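Local structure of adenosine deaminase (Burkholderia ambifaria, 4GXW) at residues Ala183-Asp188 against Phe211-His216; His112-Trp117 against Arg153-Ile158; Glu166-Val171 against Phe199-Arg204. The protein binds a zinc ion and probably catalyses the hydrolytic deamination of adenosine or a related purine. One frame throughout, in Å; residues are numbered along the deposited sequence. Where two conformers were deposited one is given.

Interaction 1: residues Ala183-Asp188 against Phe211-His216; sequences AGIGID and FRTTAH. With ZN (zinc ion), chain C.
With CG set opposite its own carbonyl carbon (chi1 -77°), His216 swings its imidazole back across the neighbouring strand, where the backbone of Asp188 sets that residue's CB over the ring. The CB stands 3.7 Å from the centroid of the His216 ring and almost on its normal, a CH-pi contact. From the ring's edge, His216 ND1 donates to a water at 2.8 Å that also takes the N-H of Ile187. The two strands run parallel and are laced by backbone bonds: Arg212 N to Ala183 O, Ile185 N to Arg212 O, Thr214 N to Ile185 O (2.9 Å), and His216 N to Ile187 O. Ile185 CG1 lies alongside Thr213 CG2 at 3.8 Å, and Ile187 CG2 presses on Ala215 CB. These strands and helix 200-208 form a beta-alpha-beta unit of the TIM-barrel fold. His216 NE2 binds the zinc ion at 2.3 Å, sharing it with His35, His37, Asp301 and a water, and the carboxylate of Asp188 is held by Asn118. One imidazole nitrogen thus serves the metal while the other donates its N-H to the water, which fixes the ring's rotation and would probably strengthen NE2 as a ligand.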
loop_
_atom_site.group_PDB
_atom_site.type_symbol
_atom_site.label_atom_id
_atom_site.label_comp_id
_atom_site.label_asym_id
_atom_site.label_seq_id
_atom_site.Cartn_x
_atom_site.Cartn_y
_atom_site.Cartn_z
ATOM N N ALA A 183 -8.522 -11.360 -5.147
ATOM C CA ALA A 183 -9.535 -10.465 -5.696
ATOM C C ALA A 183 -9.193 -9.802 -7.029
ATOM O O ALA A 183 -10.092 -9.368 -7.745
ATOM C CB ALA A 183 -9.883 -9.400 -4.668
ATOM N N GLY A 184 -7.911 -9.687 -7.350
ATOM C CA GLY A 184 -7.536 -8.982 -8.558
ATOM C C GLY A 184 -6.045 -8.874 -8.706
ATOM O O GLY A 184 -5.310 -9.472 -7.908
ATOM N N ILE A 185 -5.611 -8.115 -9.710
ATOM C CA ILE A 185 -4.189 -7.939 -9.984
ATOM C C ILE A 185 -3.749 -6.493 -9.873
ATOM O O ILE A 185 -4.553 -5.564 -9.990
ATOM C CB ILE A 185 -3.764 -8.480 -11.381
ATOM C CG1 ILE A 185 -4.448 -7.689 -12.503
ATOM C CG2 ILE A 185 -4.025 -9.967 -11.495
ATOM C CD1 ILE A 185 -3.760 -7.848 -13.845
ATOM N N GLY A 186 -2.449 -6.329 -9.672
ATOM C CA GLY A 186 -1.795 -5.034 -9.722
ATOM C C GLY A 186 -0.539 -5.109 -10.584
ATOM O O GLY A 186 -0.263 -6.148 -11.203
ATOM N N ILE A 187 0.215 -4.012 -10.647
ATOM C CA ILE A 187 1.505 -3.992 -11.341
ATOM C C ILE A 187 2.443 -3.060 -10.588
ATOM O O ILE A 187 2.054 -1.952 -10.211
ATOM C CB ILE A 187 1.376 -3.591 -12.839
ATOM C CG1 ILE A 187 2.720 -3.737 -13.548
ATOM C CG2 ILE A 187 0.848 -2.163 -13.012
ATOM C CD1 ILE A 187 2.603 -3.693 -15.069
ATOM N N ASP A 188 3.663 -3.518 -10.340
ATOM C CA ASP A 188 4.632 -2.722 -9.596
ATOM C C ASP A 188 6.070 -3.034 -10.024
ATOM O O ASP A 188 6.286 -3.591 -11.104
ATOM C CB ASP A 188 4.410 -2.862 -8.078
ATOM C CG ASP A 188 4.403 -4.308 -7.605
ATOM O OD1 ASP A 188 5.290 -5.086 -7.998
ATOM O OD2 ASP A 188 3.497 -4.677 -6.821
ATOM N N PHE A 211 -11.734 -10.618 -12.568
ATOM C CA PHE A 211 -10.924 -9.987 -11.531
ATOM C C PHE A 211 -10.959 -8.472 -11.618
ATOM O O PHE A 211 -11.086 -7.901 -12.704
ATOM C CB PHE A 211 -9.478 -10.486 -11.615
ATOM C CG PHE A 211 -9.323 -11.934 -11.249
ATOM C CD1 PHE A 211 -9.550 -12.360 -9.945
ATOM C CD2 PHE A 211 -8.972 -12.876 -12.206
ATOM C CE1 PHE A 211 -9.424 -13.706 -9.609
ATOM C CE2 PHE A 211 -8.843 -14.221 -11.875
ATOM C CZ PHE A 211 -9.074 -14.636 -10.580
ATOM N N ARG A 212 -10.838 -7.824 -10.462
ATOM C CA ARG A 212 -10.590 -6.385 -10.431
ATOM C C ARG A 212 -9.124 -6.122 -10.737
ATOM O O ARG A 212 -8.295 -7.046 -10.691
ATOM C CB ARG A 212 -10.964 -5.795 -9.077
ATOM C CG ARG A 212 -12.467 -5.744 -8.835
ATOM C CD ARG A 212 -12.692 -5.270 -7.438
ATOM N NE ARG A 212 -14.035 -4.824 -7.093
ATOM C CZ ARG A 212 -14.830 -5.469 -6.247
ATOM N NH1 ARG A 212 -14.431 -6.606 -5.694
ATOM N NH2 ARG A 212 -16.031 -4.985 -5.965
ATOM N N THR A 213 -8.798 -4.884 -11.094
ATOM C CA THR A 213 -7.422 -4.538 -11.391
ATOM C C THR A 213 -7.054 -3.170 -10.831
ATOM O O THR A 213 -7.888 -2.269 -10.710
ATOM C CB THR A 213 -7.099 -4.575 -12.923
ATOM O OG1 THR A 213 -7.672 -3.449 -13.580
ATOM C CG2 THR A 213 -7.564 -5.861 -13.607
ATOM N N THR A 214 -5.780 -3.037 -10.512
ATOM C CA THR A 214 -5.196 -1.773 -10.089
ATOM C C THR A 214 -3.816 -1.669 -10.739
ATOM O O THR A 214 -3.343 -2.631 -11.349
ATOM C CB THR A 214 -5.122 -1.649 -8.544
ATOM O OG1 THR A 214 -4.684 -0.330 -8.184
ATOM C CG2 THR A 214 -4.193 -2.696 -7.945
ATOM N N ALA A 215 -3.178 -0.510 -10.643
ATOM C CA ALA A 215 -1.854 -0.330 -11.244
ATOM C C ALA A 215 -1.084 0.804 -10.601
ATOM O O ALA A 215 -1.644 1.878 -10.380
ATOM C CB ALA A 215 -1.980 -0.061 -12.752
ATOM N N HIS A 216 0.203 0.573 -10.332
ATOM C CA HIS A 216 1.135 1.658 -10.009
ATOM C C HIS A 216 1.322 2.492 -11.286
ATOM O O HIS A 216 1.654 1.954 -12.358
ATOM C CB HIS A 216 2.504 1.114 -9.557
ATOM C CG HIS A 216 2.545 0.591 -8.148
ATOM N ND1 HIS A 216 1.671 -0.367 -7.673
ATOM C CD2 HIS A 216 3.383 0.874 -7.120
ATOM C CE1 HIS A 216 1.967 -0.641 -6.410
ATOM N NE2 HIS A 216 3.002 0.097 -6.046
HETATM ZN ZN ZN C . 3.708 0.199 -3.907
HETATM O O HOH W 1 -12.705 -8.875 -7.062
HETATM O O HOH W 2 -0.553 -1.944 -8.479
HETATM O O HOH W 3 4.979 1.645 -4.321
#

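Interaction 2: residues His112-Trp117 against Arg153-Ile158; sequences HAEFFW and RLIPSI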
loop_
_atom_site.group_PDB
_atom_site.type_symbol
_atom_site.label_atom_id
_atom_site.label_comp_id
_atom_site.label_asym_id
_atom_site.label_seq_id
_atom_site.Cartn_x
_atom_site.Cartn_y
_atom_site.Cartn_z
ATOM N N HIS A 112 -9.611 -4.055 7.358
ATOM C CA HIS A 112 -9.613 -4.689 6.051
ATOM C C HIS A 112 -8.339 -4.261 5.334
ATOM O O HIS A 112 -8.093 -3.064 5.173
ATOM C CB HIS A 112 -10.853 -4.251 5.258
ATOM C CG HIS A 112 -10.905 -4.792 3.864
ATOM N ND1 HIS A 112 -11.370 -6.056 3.570
ATOM C CD2 HIS A 112 -10.548 -4.237 2.680
ATOM C CE1 HIS A 112 -11.289 -6.259 2.266
ATOM N NE2 HIS A 112 -10.785 -5.173 1.706
ATOM N N ALA A 113 -7.535 -5.237 4.913
ATOM C CA ALA A 113 -6.264 -4.971 4.237
ATOM C C ALA A 113 -6.197 -5.713 2.909
ATOM O O ALA A 113 -6.431 -6.922 2.856
ATOM C CB ALA A 113 -5.081 -5.387 5.116
ATOM N N GLU A 114 -5.861 -4.999 1.839
ATOM C CA GLU A 114 -5.615 -5.629 0.546
ATOM C C GLU A 114 -4.147 -5.409 0.246
ATOM O O GLU A 114 -3.680 -4.263 0.246
ATOM C CB GLU A 114 -6.517 -5.012 -0.528
ATOM C CG GLU A 114 -7.978 -5.004 -0.093
ATOM C CD GLU A 114 -8.947 -4.506 -1.142
ATOM O OE1 GLU A 114 -8.534 -4.238 -2.291
ATOM O OE2 GLU A 114 -10.146 -4.382 -0.809
ATOM N N PHE A 115 -3.414 -6.500 0.026
ATOM C CA PHE A 115 -1.957 -6.426 -0.067
ATOM C C PHE A 115 -1.393 -7.115 -1.302
ATOM O O PHE A 115 -1.990 -8.063 -1.829
ATOM C CB PHE A 115 -1.294 -6.925 1.231
ATOM C CG PHE A 115 -1.569 -8.373 1.559
ATOM C CD1 PHE A 115 -2.704 -8.745 2.268
ATOM C CD2 PHE A 115 -0.678 -9.361 1.178
ATOM C CE1 PHE A 115 -2.939 -10.093 2.588
ATOM C CE2 PHE A 115 -0.909 -10.692 1.496
ATOM C CZ PHE A 115 -2.045 -11.058 2.190
ATOM N N PHE A 116 -0.251 -6.604 -1.764
ATOM C CA PHE A 116 0.393 -7.032 -3.003
ATOM C C PHE A 116 1.437 -8.128 -2.768
ATOM O O PHE A 116 2.218 -8.069 -1.813
ATOM C CB PHE A 116 1.115 -5.851 -3.653
ATOM C CG PHE A 116 0.224 -4.683 -4.021
ATOM C CD1 PHE A 116 -0.956 -4.864 -4.724
ATOM C CD2 PHE A 116 0.575 -3.390 -3.647
ATOM C CE1 PHE A 116 -1.759 -3.773 -5.061
ATOM C CE2 PHE A 116 -0.230 -2.301 -3.990
ATOM C CZ PHE A 116 -1.399 -2.506 -4.696
ATOM N N TRP A 117 1.469 -9.102 -3.676
ATOM C CA TRP A 117 2.481 -10.158 -3.664
ATOM C C TRP A 117 2.843 -10.439 -5.111
ATOM O O TRP A 117 1.946 -10.558 -5.947
ATOM C CB TRP A 117 1.918 -11.425 -3.014
ATOM C CG TRP A 117 2.634 -12.706 -3.379
ATOM C CD1 TRP A 117 3.957 -13.009 -3.168
ATOM C CD2 TRP A 117 2.059 -13.862 -4.006
ATOM N NE1 TRP A 117 4.234 -14.284 -3.631
ATOM C CE2 TRP A 117 3.080 -14.827 -4.135
ATOM C CE3 TRP A 117 0.769 -14.179 -4.449
ATOM C CZ2 TRP A 117 2.856 -16.070 -4.720
ATOM C CZ3 TRP A 117 0.548 -15.415 -5.012
ATOM C CH2 TRP A 117 1.585 -16.347 -5.141
ATOM N N ARG A 153 -7.766 -9.115 1.422
ATOM C CA ARG A 153 -7.696 -9.664 0.069
ATOM C C ARG A 153 -6.250 -9.690 -0.397
ATOM O O ARG A 153 -5.453 -8.814 -0.041
ATOM C CB ARG A 153 -8.517 -8.834 -0.919
ATOM C CG ARG A 153 -9.991 -8.692 -0.575
ATOM C CD ARG A 153 -10.726 -10.018 -0.689
ATOM N NE ARG A 153 -12.157 -9.868 -0.423
ATOM C CZ ARG A 153 -12.699 -9.849 0.793
ATOM N NH1 ARG A 153 -11.941 -9.978 1.875
ATOM N NH2 ARG A 153 -14.012 -9.705 0.927
ATOM N N LEU A 154 -5.933 -10.689 -1.212
ATOM C CA LEU A 154 -4.624 -10.833 -1.834
ATOM C C LEU A 154 -4.688 -10.335 -3.273
ATOM O O LEU A 154 -5.620 -10.666 -4.012
ATOM C CB LEU A 154 -4.210 -12.301 -1.823
ATOM C CG LEU A 154 -2.885 -12.670 -2.491
ATOM C CD1 LEU A 154 -1.739 -11.923 -1.814
ATOM C CD2 LEU A 154 -2.677 -14.178 -2.416
ATOM N N ILE A 155 -3.691 -9.546 -3.662
ATOM C CA ILE A 155 -3.612 -8.973 -5.001
ATOM C C ILE A 155 -2.287 -9.397 -5.631
ATOM O O ILE A 155 -1.263 -8.724 -5.477
ATOM C CB ILE A 155 -3.746 -7.431 -4.974
ATOM C CG1 ILE A 155 -5.038 -7.010 -4.263
ATOM C CG2 ILE A 155 -3.696 -6.857 -6.392
ATOM C CD1 ILE A 155 -5.173 -5.494 -4.069
ATOM N N PRO A 156 -2.288 -10.540 -6.339
ATOM C CA PRO A 156 -1.090 -10.944 -7.080
ATOM C C PRO A 156 -0.727 -9.827 -8.049
ATOM O O PRO A 156 -1.605 -9.287 -8.736
ATOM C CB PRO A 156 -1.541 -12.218 -7.800
ATOM C CG PRO A 156 -2.652 -12.756 -6.928
ATOM C CD PRO A 156 -3.377 -11.528 -6.442
ATOM N N SER A 157 0.554 -9.480 -8.107
ATOM C CA SER A 157 0.968 -8.285 -8.825
ATOM C C SER A 157 2.059 -8.568 -9.836
ATOM O O SER A 157 3.024 -9.292 -9.562
ATOM C CB SER A 157 1.425 -7.207 -7.844
ATOM O OG SER A 157 0.340 -6.806 -7.019
ATOM N N ILE A 158 1.890 -7.976 -11.009
ATOM C CA ILE A 158 2.844 -8.112 -12.092
ATOM C C ILE A 158 4.168 -7.448 -11.733
ATOM O O ILE A 158 4.181 -6.339 -11.188
ATOM C CB ILE A 158 2.276 -7.449 -13.362
ATOM C CG1 ILE A 158 1.005 -8.184 -13.815
ATOM C CG2 ILE A 158 3.332 -7.360 -14.455
ATOM C CD1 ILE A 158 0.135 -7.355 -14.738
#
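The His112 ring stands steeply against the guanidinium of Arg153, their planes 75° apart, and its CE1 lies over the guanidinium face toward the rim, 3.8 Å from Arg153 NH1. The same imidazole donates from NE2 to Glu114 OE2 at 2.7 Å, in the ring plane and onto the anti lone pair of the carboxylate; Arg238 forms a salt bridge with the other oxygen. Beyond it, Glu114 CB meets Ile155 CD1, and the Phe116 ring runs alongside Ile155, pointing the same way, with CD1 3.8 Å from Ile155 CG2. The strands carrying these groups are neighbours in the parallel barrel sheet of the TIM-barrel fold, the face with Glu114 and Phe116 turned to the zinc side, where Phe116 meets the rings of His35 and His37. On the other face Phe115, its ring tucked back over its own main chain (chi1 62°), brings CE2 to Leu154 CD1 at 3.6 Å, and Trp117 CB packs on the same methyl group, beneath helix 130-148. Ile155 O accepts from Trp117 N at 3.3 Å and, in one of two conformers of Ser157, also from Ser157 OG on the opposite face of its carbonyl plane. Trp117 O in turn takes the N-H of Ser157 at 2.8 Å.

Interaction 3: residues Glu166-Val171 against Phe199-Arg204; sequences EAVAIV and FWKAYR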
loop_
_atom_site.group_PDB
_atom_site.type_symbol
_atom_site.label_atom_id
_atom_site.label_comp_id
_atom_site.label_asym_id
_atom_site.label_seq_id
_atom_site.Cartn_x
_atom_site.Cartn_y
_atom_site.Cartn_z
ATOM N N GLU A 166 5.086 -13.082 -18.486
ATOM C CA GLU A 166 5.039 -13.482 -17.084
ATOM C C GLU A 166 3.771 -12.939 -16.445
ATOM O O GLU A 166 3.193 -13.566 -15.558
ATOM C CB GLU A 166 6.284 -13.018 -16.313
ATOM C CG GLU A 166 7.585 -13.700 -16.733
ATOM C CD GLU A 166 7.634 -15.194 -16.432
ATOM O OE1 GLU A 166 6.828 -15.701 -15.625
ATOM O OE2 GLU A 166 8.510 -15.872 -17.005
ATOM N N ALA A 167 3.327 -11.775 -16.915
ATOM C CA ALA A 167 2.101 -11.170 -16.419
ATOM C C ALA A 167 0.883 -12.026 -16.797
ATOM O O ALA A 167 0.015 -12.280 -15.959
ATOM C CB ALA A 167 1.956 -9.733 -16.948
ATOM N N VAL A 168 0.839 -12.486 -18.047
ATOM C CA VAL A 168 -0.211 -13.401 -18.478
ATOM C C VAL A 168 -0.178 -14.685 -17.644
ATOM O O VAL A 168 -1.228 -15.205 -17.252
ATOM C CB VAL A 168 -0.112 -13.702 -19.993
ATOM C CG1 VAL A 168 -1.101 -14.800 -20.409
ATOM C CG2 VAL A 168 -0.360 -12.429 -20.792
ATOM N N ALA A 169 1.026 -15.175 -17.345
ATOM C CA ALA A 169 1.174 -16.385 -16.534
ATOM C C ALA A 169 0.506 -16.241 -15.162
ATOM O O ALA A 169 -0.088 -17.190 -14.644
ATOM C CB ALA A 169 2.655 -16.773 -16.392
ATOM N N ILE A 170 0.582 -15.050 -14.572
ATOM C CA ILE A 170 -0.058 -14.810 -13.279
ATOM C C ILE A 170 -1.569 -14.997 -13.345
ATOM O O ILE A 170 -2.165 -15.653 -12.475
ATOM C CB ILE A 170 0.239 -13.392 -12.765
ATOM C CG1 ILE A 170 1.720 -13.270 -12.411
ATOM C CG2 ILE A 170 -0.648 -13.034 -11.571
ATOM C CD1 ILE A 170 2.138 -11.862 -12.081
ATOM N N VAL A 171 -2.189 -14.430 -14.376
ATOM C CA VAL A 171 -3.629 -14.560 -14.520
ATOM C C VAL A 171 -4.009 -16.027 -14.743
ATOM O O VAL A 171 -4.999 -16.504 -14.183
ATOM C CB VAL A 171 -4.201 -13.642 -15.623
ATOM C CG1 VAL A 171 -5.711 -13.761 -15.672
ATOM C CG2 VAL A 171 -3.808 -12.191 -15.357
ATOM N N PHE A 199 1.633 -4.238 -20.864
ATOM C CA PHE A 199 0.978 -5.331 -20.140
ATOM C C PHE A 199 -0.522 -5.420 -20.429
ATOM O O PHE A 199 -1.298 -5.949 -19.627
ATOM C CB PHE A 199 1.269 -5.174 -18.642
ATOM C CG PHE A 199 2.739 -5.172 -18.353
ATOM C CD1 PHE A 199 3.418 -6.372 -18.207
ATOM C CD2 PHE A 199 3.465 -3.987 -18.333
ATOM C CE1 PHE A 199 4.786 -6.397 -18.002
ATOM C CE2 PHE A 199 4.839 -4.006 -18.122
ATOM C CZ PHE A 199 5.496 -5.210 -17.954
ATOM N N TRP A 200 -0.923 -4.931 -21.600
ATOM C CA TRP A 200 -2.331 -4.920 -21.982
ATOM C C TRP A 200 -2.955 -6.314 -21.921
ATOM O O TRP A 200 -4.113 -6.462 -21.526
ATOM C CB TRP A 200 -2.521 -4.318 -23.387
ATOM C CG TRP A 200 -1.962 -5.149 -24.498
ATOM C CD1 TRP A 200 -0.718 -5.046 -25.056
ATOM C CD2 TRP A 200 -2.626 -6.207 -25.204
ATOM N NE1 TRP A 200 -0.567 -5.980 -26.049
ATOM C CE2 TRP A 200 -1.723 -6.707 -26.161
ATOM C CE3 TRP A 200 -3.901 -6.784 -25.113
ATOM C CZ2 TRP A 200 -2.051 -7.761 -27.026
ATOM C CZ3 TRP A 200 -4.223 -7.817 -25.963
ATOM C CH2 TRP A 200 -3.304 -8.303 -26.908
ATOM N N LYS A 201 -2.207 -7.339 -22.314
ATOM C CA LYS A 201 -2.789 -8.674 -22.401
ATOM C C LYS A 201 -3.201 -9.235 -21.041
ATOM O O LYS A 201 -4.294 -9.802 -20.892
ATOM C CB LYS A 201 -1.830 -9.622 -23.119
ATOM C CG LYS A 201 -2.455 -10.926 -23.555
ATOM C CD LYS A 201 -1.495 -11.713 -24.439
ATOM C CE LYS A 201 -2.026 -13.088 -24.728
ATOM N NZ LYS A 201 -1.006 -13.827 -25.497
ATOM N N ALA A 202 -2.340 -9.060 -20.047
ATOM C CA ALA A 202 -2.634 -9.562 -18.718
ATOM C C ALA A 202 -3.850 -8.863 -18.128
ATOM O O ALA A 202 -4.673 -9.498 -17.463
ATOM C CB ALA A 202 -1.428 -9.389 -17.811
ATOM N N TYR A 203 -3.964 -7.558 -18.370
ATOM C CA TYR A 203 -5.119 -6.807 -17.874
ATOM C C TYR A 203 -6.409 -7.242 -18.561
ATOM O O TYR A 203 -7.428 -7.443 -17.891
ATOM C CB TYR A 203 -4.882 -5.281 -17.944
ATOM C CG TYR A 203 -4.065 -4.811 -16.758
ATOM C CD1 TYR A 203 -2.684 -4.977 -16.725
ATOM C CD2 TYR A 203 -4.680 -4.252 -15.652
ATOM C CE1 TYR A 203 -1.943 -4.585 -15.615
ATOM C CE2 TYR A 203 -3.948 -3.864 -14.544
ATOM C CZ TYR A 203 -2.587 -4.036 -14.534
ATOM O OH TYR A 203 -1.873 -3.655 -13.418
ATOM N N ARG A 204 -6.358 -7.425 -19.881
ATOM C CA ARG A 204 -7.503 -7.963 -20.612
ATOM C C ARG A 204 -7.929 -9.308 -20.038
ATOM O O ARG A 204 -9.113 -9.548 -19.776
ATOM C CB ARG A 204 -7.162 -8.159 -22.091
ATOM C CG ARG A 204 -8.274 -8.839 -22.894
ATOM C CD ARG A 204 -7.737 -9.439 -24.177
ATOM N NE ARG A 204 -6.896 -10.605 -23.914
ATOM C CZ ARG A 204 -6.315 -11.335 -24.860
ATOM N NH1 ARG A 204 -6.468 -11.014 -26.141
ATOM N NH2 ARG A 204 -5.572 -12.382 -24.526
#
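Ala167 and Ala202 meet methyl to methyl, CB to CB at 3.5 Å. The small side chains let the backbones draw near: Val168 CA and Ala202 CA are 4.5 Å apart, and Ala202 CB also lies 3.8 Å from Val168 N. Around this pair, larger groups close in. The Phe199 ring brings its CD1 edge to Ala167 CB at 3.9 Å, with the methyl near the ring plane. Val171 CG2 reaches the backbone carbonyl of Ala202, 3.5 Å from its O. Val168 CG2 rests against the aliphatic stem of Lys201, nearest at CG (3.8 Å); CB of the lysine is already beside this methyl, and a chain that leaves opposite the backbone N (chi1 -166°) and stays extended carries CG and CD past it. The axes of the short segments are 8.2 Å apart and nearly parallel, at 11°, as for adjacent helices on the outside of a TIM barrel. Phe199 occupies the N-cap position of helix 200-208. Farther out, Ile158 of strand 151-159 packs under Ala167, Phe199 and Tyr203, and Ile187 of strand 184-188 supports Phe199. Tyr203 turns from the helix interface to the sheet, where its hydroxyl is hydrogen-bonded to Thr214 O. At the other helix, Glu166 forms a salt bridge with Arg124, tying it to helix 119-126. The side chains of the two segments meet almost wholly through hydrocarbon, with a carbonyl oxygen beside Val171, and the cohesion of the contact therefore comes from close packing and burial of apolar surface rather than from directed polar bonds.

Interactions 1 and 2 belong to one parallel sheet, their centres 8 Å apart, because strands 151-159 and 184-188 are neighbours: Gly186 O is 2.8 Å from Ile158 N, and Asp188 N is 3.0 Å from Ile158 O, both probable hydrogen bonds. Interaction 3 lies outside the barrel, its centre 10 Å from that of interaction 1 and 16 Å from that of interaction 2. Ile158 CG1 meets Ala167 CB at 3.6 Å, and Ile187 CD1 meets Phe199 CD2 at 3.4 Å. The zinc site lies on the inner side: interaction 1 supplies a ligand, Phe116 of interaction 2 comes within about 5 Å of the metal, and interaction 3 stays in the outer helical layer.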